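Local coordinates for autoinducer 2-binding protein LsrB (PDB 6DSP), which binds the quorum-sensing signal autoinducer-2, captured here in its cyclic tetrahydroxytetrahydrofuran form, as a receptor of the bacterial solute-binding protein 2 family, at residues Y156-S161 / E174-I179; V293-K298 / V307-N312. All blocks are in the same frame, centred on the assembly; numbering follows the deposited sequence.

Interaction 1 (Y156-S161 / E174-I179); sequences YCWHYS and EGEKYI
Glu176 OE1 is gripped by two donors from the neighbouring strand. Tyr156 OH gives it a hydrogen bond of 2.6 Å, reaching the carboxylate on its syn side and only 15° out of its plane. Trp158 NE1 is the second donor, 2.9 Å from the same Glu176 OE1; it comes from above the carboxylate, whose plane stands perpendicular to the indole, while the oxygen itself lies at the edge of the indole, near the ring plane. The other oxygen, OE2, bonds to Asn188 on the next strand, 187-195, so both oxygens of this glutamate have protein partners, and the three bonds together probably limit the rotation of the carboxylate. A bend at chi2 (-70°) turns the acid back from the helix surface toward the strand.

The apolar part of the contact lies beside this polar centre. Ile179 CD1 sits obliquely against the phenol, 3.6 Å from Tyr156 CE2, and Ile179 CG2 lies 3.6 Å from Tyr156 OH. Further along the strand, the benzo edge of the indole fits against bare helix backbone, with Trp158 CZ2 3.9 Å from Gly175 CA; with no side chain at Gly175, the helix backbone itself meets the ring edge. The axes of 156-160 and 174-179 approach to 11.0 Å with their directions 171° apart, nearly antiparallel, as expected where strand 155-160 and helix 166-182 form the first strand and the crossing helix of a beta-alpha-beta unit in a periplasmic binding protein lobe.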
# COMPACT_ATOMS: atom_id res chain seq x y z
N TYR A 156 -12.66 -12.34 -13.52
CA TYR A 156 -11.62 -11.82 -12.64
C TYR A 156 -12.12 -11.76 -11.20
O TYR A 156 -13.31 -11.90 -10.91
CB TYR A 156 -11.16 -10.42 -13.08
CG TYR A 156 -12.17 -9.37 -12.74
CD1 TYR A 156 -13.30 -9.14 -13.55
CD2 TYR A 156 -12.02 -8.60 -11.59
CE1 TYR A 156 -14.23 -8.18 -13.19
CE2 TYR A 156 -12.96 -7.65 -11.24
CZ TYR A 156 -14.05 -7.46 -12.01
OH TYR A 156 -14.96 -6.51 -11.65
N CYS A 157 -11.18 -11.52 -10.29
CA CYS A 157 -11.54 -11.14 -8.93
C CYS A 157 -10.36 -10.42 -8.30
O CYS A 157 -9.28 -10.34 -8.89
CB CYS A 157 -11.95 -12.35 -8.06
SG CYS A 157 -10.64 -13.46 -7.56
N TRP A 158 -10.59 -9.91 -7.09
CA TRP A 158 -9.58 -9.23 -6.28
C TRP A 158 -9.15 -10.14 -5.13
O TRP A 158 -9.98 -10.86 -4.54
CB TRP A 158 -10.14 -7.93 -5.69
CG TRP A 158 -10.55 -6.90 -6.70
CD1 TRP A 158 -11.67 -6.92 -7.47
CD2 TRP A 158 -9.87 -5.68 -6.98
NE1 TRP A 158 -11.71 -5.78 -8.26
CE2 TRP A 158 -10.62 -5.01 -7.97
CE3 TRP A 158 -8.71 -5.09 -6.50
CZ2 TRP A 158 -10.21 -3.78 -8.51
CZ3 TRP A 158 -8.30 -3.88 -7.02
CH2 TRP A 158 -9.06 -3.23 -8.00
N HIS A 159 -7.85 -10.14 -4.83
CA HIS A 159 -7.25 -10.90 -3.72
C HIS A 159 -6.34 -9.92 -2.98
O HIS A 159 -5.33 -9.47 -3.53
CB HIS A 159 -6.46 -12.10 -4.26
CG HIS A 159 -5.68 -12.85 -3.22
ND1 HIS A 159 -4.79 -13.86 -3.54
CD2 HIS A 159 -5.61 -12.70 -1.86
CE1 HIS A 159 -4.23 -14.31 -2.43
NE2 HIS A 159 -4.70 -13.63 -1.40
N TYR A 160 -6.72 -9.57 -1.75
CA TYR A 160 -5.88 -8.63 -0.99
C TYR A 160 -5.95 -9.00 0.49
O TYR A 160 -6.24 -10.14 0.85
CB TYR A 160 -6.16 -7.18 -1.39
CG TYR A 160 -7.57 -6.65 -1.28
CD1 TYR A 160 -8.52 -6.91 -2.25
CD2 TYR A 160 -7.93 -5.82 -0.21
CE1 TYR A 160 -9.79 -6.32 -2.19
CE2 TYR A 160 -9.20 -5.27 -0.14
CZ TYR A 160 -10.12 -5.53 -1.13
OH TYR A 160 -11.36 -4.96 -1.10
N SER A 161 -5.62 -8.03 1.35
CA SER A 161 -5.39 -8.34 2.76
C SER A 161 -6.68 -8.57 3.55
O SER A 161 -6.84 -9.61 4.18
CB SER A 161 -4.54 -7.25 3.40
OG SER A 161 -5.19 -5.99 3.37
N GLU A 174 -12.55 1.93 -6.36
CA GLU A 174 -12.34 2.70 -7.58
C GLU A 174 -12.07 1.80 -8.77
O GLU A 174 -12.53 2.10 -9.89
CB GLU A 174 -11.20 3.69 -7.38
CG GLU A 174 -11.56 4.84 -6.43
CD GLU A 174 -12.81 5.56 -6.88
OE1 GLU A 174 -12.90 5.86 -8.09
OE2 GLU A 174 -13.72 5.77 -6.05
N GLY A 175 -11.34 0.71 -8.58
CA GLY A 175 -11.08 -0.21 -9.67
C GLY A 175 -12.35 -0.88 -10.16
O GLY A 175 -12.55 -1.04 -11.36
N GLU A 176 -13.24 -1.24 -9.24
CA GLU A 176 -14.52 -1.82 -9.63
C GLU A 176 -15.37 -0.83 -10.40
O GLU A 176 -16.02 -1.20 -11.38
CB GLU A 176 -15.30 -2.33 -8.41
CG GLU A 176 -14.79 -3.64 -7.84
CD GLU A 176 -15.08 -4.81 -8.78
OE1 GLU A 176 -14.20 -5.14 -9.56
OE2 GLU A 176 -16.20 -5.37 -8.81
N LYS A 177 -15.42 0.44 -9.96
CA LYS A 177 -16.17 1.44 -10.72
C LYS A 177 -15.61 1.58 -12.13
O LYS A 177 -16.36 1.69 -13.11
CB LYS A 177 -16.10 2.78 -9.99
CG LYS A 177 -16.91 2.88 -8.72
CD LYS A 177 -16.69 4.28 -8.13
CE LYS A 177 -17.31 4.45 -6.78
NZ LYS A 177 -16.78 5.70 -6.12
N TYR A 178 -14.29 1.57 -12.25
CA TYR A 178 -13.63 1.72 -13.54
C TYR A 178 -13.94 0.53 -14.43
O TYR A 178 -14.28 0.70 -15.61
CB TYR A 178 -12.13 1.88 -13.30
CG TYR A 178 -11.26 2.07 -14.53
CD1 TYR A 178 -11.30 3.25 -15.28
CD2 TYR A 178 -10.37 1.07 -14.92
CE1 TYR A 178 -10.49 3.42 -16.37
CE2 TYR A 178 -9.56 1.24 -16.00
CZ TYR A 178 -9.62 2.42 -16.73
OH TYR A 178 -8.79 2.60 -17.79
N ILE A 179 -13.83 -0.69 -13.90
CA ILE A 179 -14.15 -1.88 -14.68
C ILE A 179 -15.60 -1.84 -15.15
O ILE A 179 -15.90 -2.12 -16.32
CB ILE A 179 -13.88 -3.16 -13.87
CG1 ILE A 179 -12.37 -3.35 -13.68
CG2 ILE A 179 -14.51 -4.39 -14.55
CD1 ILE A 179 -12.01 -4.43 -12.67

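Interaction 2 (V293-K298 / V307-N312); sequences VKVGDK and VEVMPN
Gly296 and Asp297 lie opposite Val309 as a G1 beta bulge, where the chain leading into edge strand 298-301 comes beside strand 305-311. Val309 holds the bulge by both backbone groups: Gly296 N donates to Val309 O at 2.8 Å, and Val309 N donates to Asp297 O at 2.9 Å. The bulge is coupled, as is usual for this kind, to a type II turn, 294-297, closed by Asp297 N on Lys294 O; Gly296 has the positive phi (98°) usual for glycine at the third position of such a turn. A side-chain bond braces the same turn, with Lys294 N reaching Asp297 OD2 from above the carboxylate plane.

The close-packed side is built on the buried Val309. Its CG2 branch meets Val293 CG1 at 3.7 Å, the two side chains crossing at about a right angle, and Ile299 also touches Val309. With chi1 at -176°, the other branch, CG1, is directed toward the turn, 3.9 Å from Val295 CA. Farther along, Val295 CG1 rests on the proline ring, 3.9 Å from Pro311 CD.

At the solvent side a pair of long side chains meets more loosely. Lys298 and Glu308 are a non-hydrogen-bonded pair whose side chains lie on the same face; between the backbones, Lys298 CA makes a CH···O contact with Val307 O. The Lys298 chain is straight until its last torsion, which brings NZ to a long salt bridge of 3.5 Å with Glu308 OE1.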
# COMPACT_ATOMS: atom_id res chain seq x y z
N VAL A 293 2.30 22.93 9.92
CA VAL A 293 2.05 22.47 8.57
C VAL A 293 0.57 22.61 8.30
O VAL A 293 -0.26 22.13 9.09
CB VAL A 293 2.48 21.00 8.42
CG1 VAL A 293 2.01 20.47 7.08
CG2 VAL A 293 4.00 20.87 8.54
N LYS A 294 0.21 23.28 7.19
CA LYS A 294 -1.18 23.43 6.79
C LYS A 294 -1.34 23.09 5.31
O LYS A 294 -0.40 23.17 4.54
CB LYS A 294 -1.69 24.85 7.04
CG LYS A 294 -1.80 25.12 8.53
CD LYS A 294 -2.34 26.50 8.80
CE LYS A 294 -2.56 26.69 10.30
NZ LYS A 294 -1.38 26.30 11.09
N VAL A 295 -2.57 22.71 4.96
CA VAL A 295 -2.91 22.48 3.56
C VAL A 295 -2.52 23.70 2.74
O VAL A 295 -2.79 24.85 3.12
CB VAL A 295 -4.41 22.15 3.42
CG1 VAL A 295 -4.82 22.08 1.93
CG2 VAL A 295 -4.72 20.82 4.10
N GLY A 296 -1.85 23.44 1.61
CA GLY A 296 -1.35 24.47 0.74
C GLY A 296 0.12 24.79 0.93
O GLY A 296 0.72 25.41 0.04
N ASP A 297 0.72 24.38 2.06
CA ASP A 297 2.13 24.64 2.30
C ASP A 297 2.98 23.84 1.32
O ASP A 297 2.67 22.70 0.98
CB ASP A 297 2.53 24.25 3.73
CG ASP A 297 2.04 25.24 4.79
OD1 ASP A 297 1.47 26.29 4.42
OD2 ASP A 297 2.24 24.94 5.99
N LYS A 298 4.08 24.45 0.88
CA LYS A 298 5.13 23.76 0.13
C LYS A 298 6.33 23.64 1.05
O LYS A 298 6.84 24.65 1.54
CB LYS A 298 5.48 24.56 -1.12
CG LYS A 298 4.31 24.63 -2.08
CD LYS A 298 4.67 25.47 -3.30
CE LYS A 298 3.52 25.51 -4.28
NZ LYS A 298 3.20 24.14 -4.73
N VAL A 307 7.46 19.30 -1.46
CA VAL A 307 6.16 18.65 -1.45
C VAL A 307 5.10 19.69 -1.14
O VAL A 307 5.37 20.72 -0.51
CB VAL A 307 6.10 17.47 -0.45
CG1 VAL A 307 7.22 16.50 -0.78
CG2 VAL A 307 6.19 17.96 0.99
N GLU A 308 3.88 19.43 -1.61
CA GLU A 308 2.74 20.30 -1.35
C GLU A 308 1.73 19.53 -0.51
O GLU A 308 1.36 18.41 -0.86
CB GLU A 308 2.10 20.78 -2.66
CG GLU A 308 0.95 21.75 -2.40
CD GLU A 308 0.19 22.11 -3.65
OE1 GLU A 308 0.66 21.75 -4.75
OE2 GLU A 308 -0.89 22.73 -3.53
N VAL A 309 1.27 20.14 0.58
CA VAL A 309 0.24 19.50 1.40
C VAL A 309 -1.12 19.74 0.76
O VAL A 309 -1.53 20.88 0.55
CB VAL A 309 0.26 20.02 2.84
CG1 VAL A 309 -0.75 19.27 3.72
CG2 VAL A 309 1.67 19.87 3.41
N MET A 310 -1.83 18.65 0.46
CA MET A 310 -3.12 18.65 -0.22
C MET A 310 -4.25 18.42 0.77
O MET A 310 -4.03 17.85 1.85
CB MET A 310 -3.17 17.51 -1.25
CG MET A 310 -1.92 17.42 -2.11
SD MET A 310 -1.55 18.94 -2.98
CE MET A 310 -2.98 19.01 -4.03
N PRO A 311 -5.48 18.80 0.44
CA PRO A 311 -6.61 18.48 1.33
C PRO A 311 -6.85 16.98 1.43
O PRO A 311 -6.53 16.21 0.52
CB PRO A 311 -7.80 19.18 0.67
CG PRO A 311 -7.40 19.50 -0.66
CD PRO A 311 -5.90 19.52 -0.77
N ASN A 312 -7.47 16.58 2.54
CA ASN A 312 -7.77 15.17 2.76
C ASN A 312 -8.63 14.59 1.64
O ASN A 312 -8.54 13.38 1.34
CB ASN A 312 -8.50 15.02 4.09
CG ASN A 312 -7.58 15.23 5.26
OD1 ASN A 312 -6.39 14.89 5.20
ND2 ASN A 312 -8.11 15.81 6.31

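The interactions lie in different sheets, their centres 30 Å apart and nearest atoms about 12 Å apart, and share no helix or strand. Interaction 1 is a buried strand-to-helix contact within the four-stranded parallel sheet's lobe, with the side chain of Trp158 about 10 Å from the bound autoinducer. Interaction 2 is a surface contact at the antiparallel end of the eight-stranded mixed sheet. Their chemistry follows these places: across 156-161/174-179 the hydrogen bonds are between side chains alone, and a carboxylate at the margin of a buried contact is held by two neutral donors, a phenol and an indole; across 293-298/307-312 they are between backbone groups, and the carboxylate at the surface faces a lysine.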